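Local coordinates for HpcH/HpaI aldolase/citrate lyase family protein (Burkholderia cenocepacia, PDB 4MF4) that is of unknown function but belongs to the HpcH/HpaI aldolase/citrate lyase family, whose members fold as TIM barrels, at residues E166-V171 against A195-L200. Numbering follows the deposited sequence.
Sequences ESARGV and ASLGHL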
loop_
_atom_site.group_PDB
_atom_site.type_symbol
_atom_site.label_atom_id
_atom_site.label_comp_id
_atom_site.label_asym_id
_atom_site.label_seq_id
_atom_site.Cartn_x
_atom_site.Cartn_y
_atom_site.Cartn_z
ATOM N N GLU A 166 31.262 13.275 -7.086
ATOM C CA GLU A 166 30.397 14.331 -7.591
ATOM C C GLU A 166 30.594 15.677 -6.939
ATOM O O GLU A 166 29.703 16.523 -6.985
ATOM C CB GLU A 166 28.919 13.894 -7.550
ATOM C CG GLU A 166 28.357 13.601 -6.178
ATOM C CD GLU A 166 27.017 12.866 -6.266
ATOM O OE1 GLU A 166 26.422 12.899 -7.377
ATOM O OE2 GLU A 166 26.570 12.255 -5.248
ATOM N N SER A 167 31.807 15.896 -6.445
ATOM C CA SER A 167 32.195 17.103 -5.791
ATOM C C SER A 167 33.603 17.463 -6.185
ATOM O O SER A 167 34.371 16.617 -6.653
ATOM C CB SER A 167 32.196 16.811 -4.310
ATOM O OG SER A 167 32.959 15.622 -4.118
ATOM N N ALA A 168 33.999 18.686 -5.897
ATOM C CA ALA A 168 35.347 19.126 -6.193
ATOM C C ALA A 168 36.423 18.489 -5.290
ATOM O O ALA A 168 37.564 18.214 -5.703
ATOM C CB ALA A 168 35.408 20.624 -6.064
ATOM N N ARG A 169 36.083 18.292 -4.028
ATOM C CA ARG A 169 37.004 17.612 -3.124
ATOM C C ARG A 169 37.167 16.162 -3.605
ATOM O O ARG A 169 38.250 15.599 -3.580
ATOM C CB ARG A 169 36.472 17.624 -1.680
ATOM C CG ARG A 169 37.249 16.689 -0.754
ATOM C CD ARG A 169 36.848 16.880 0.684
ATOM N NE ARG A 169 35.392 16.948 0.845
ATOM C CZ ARG A 169 34.784 17.294 1.979
ATOM N NH1 ARG A 169 35.509 17.627 3.045
ATOM N NH2 ARG A 169 33.449 17.318 2.054
ATOM N N GLY A 170 36.069 15.571 -4.023
ATOM C CA GLY A 170 36.089 14.179 -4.508
ATOM C C GLY A 170 36.974 14.039 -5.726
ATOM O O GLY A 170 37.713 13.071 -5.857
ATOM N N VAL A 171 36.897 15.016 -6.629
ATOM C CA VAL A 171 37.755 14.994 -7.802
ATOM C C VAL A 171 39.236 15.092 -7.398
ATOM O O VAL A 171 40.060 14.346 -7.932
ATOM C CB VAL A 171 37.382 16.056 -8.855
ATOM C CG1 VAL A 171 38.349 15.965 -10.023
ATOM C CG2 VAL A 171 35.954 15.828 -9.379
ATOM N N ALA A 195 27.144 21.250 -10.551
ATOM C CA ALA A 195 26.669 22.078 -9.442
ATOM C C ALA A 195 27.750 22.304 -8.373
ATOM O O ALA A 195 27.963 23.429 -7.920
ATOM C CB ALA A 195 25.415 21.478 -8.824
ATOM N N SER A 196 28.435 21.255 -7.931
ATOM C CA SER A 196 29.437 21.466 -6.867
ATOM C C SER A 196 30.636 22.281 -7.332
ATOM O O SER A 196 31.291 22.964 -6.522
ATOM C CB SER A 196 29.933 20.168 -6.244
ATOM O OG SER A 196 31.125 20.448 -5.523
ATOM N N LEU A 197 30.921 22.274 -8.629
ATOM C CA LEU A 197 32.032 23.060 -9.101
ATOM C C LEU A 197 31.605 24.496 -9.420
ATOM O O LEU A 197 32.418 25.266 -9.924
ATOM C CB LEU A 197 32.683 22.428 -10.342
ATOM C CG LEU A 197 33.149 20.974 -10.204
ATOM C CD1 LEU A 197 33.529 20.369 -11.546
ATOM C CD2 LEU A 197 34.338 20.867 -9.261
ATOM N N GLY A 198 30.345 24.856 -9.160
ATOM C CA GLY A 198 29.894 26.230 -9.314
ATOM C C GLY A 198 29.246 26.492 -10.651
ATOM O O GLY A 198 29.123 27.632 -11.062
ATOM N N HIS A 199 28.794 25.429 -11.315
ATOM C CA HIS A 199 28.319 25.476 -12.696
ATOM C C HIS A 199 26.988 24.765 -12.851
ATOM O O HIS A 199 26.767 24.008 -13.776
ATOM C CB HIS A 199 29.395 24.863 -13.615
ATOM C CG HIS A 199 30.589 25.738 -13.737
ATOM N ND1 HIS A 199 31.753 25.517 -13.033
ATOM C CD2 HIS A 199 30.753 26.913 -14.383
ATOM C CE1 HIS A 199 32.609 26.484 -13.297
ATOM N NE2 HIS A 199 32.021 27.347 -14.103
ATOM N N LEU A 200 26.104 25.012 -11.903
ATOM C CA LEU A 200 24.769 24.471 -11.926
ATOM C C LEU A 200 24.091 24.626 -13.292
ATOM O O LEU A 200 24.042 25.731 -13.833
ATOM C CB LEU A 200 23.942 25.192 -10.873
ATOM C CG LEU A 200 22.473 24.854 -10.719
ATOM C CD1 LEU A 200 22.279 23.523 -10.016
ATOM C CD2 LEU A 200 21.802 25.975 -9.935
#
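S196 reaches from the last turn of helix 190-196 to the start of helix 168-172, and its short side chain can be followed atom by atom. CB rests 3.7 Å from the carbonyl O of E166 and 3.8 Å from CA of S167. One bond further, in the conformer described, one of two modelled, OG lies anti to the backbone N of S196 (chi1 164°), near S167 CA, and could accept a weak hydrogen bond from A168 N, at 3.4 Å and 148°; resting on one conformer, this bond is doubtful. In this TIM barrel the contact joins the chain just after two neighbouring parallel strands: E166 and S167 directly follow strand 160-165, and helix 190-196 comes soon after strand 185-188. S167 itself is the N-cap of helix 168-172; its OG, folded back between its own N and carbonyl carbon (chi1 50°), accepts from G170 N at 3.1 Å. Beside this tentative polar link, L197 brings CD2 to 3.4 Å from A168 CB, tighter than an ordinary carbon contact. After L197 the chain leaves its helix in a Schellman motif, with G198 at positive phi. Helix 206-222 backs both segments, A211 touching the side chains of V171 and L197.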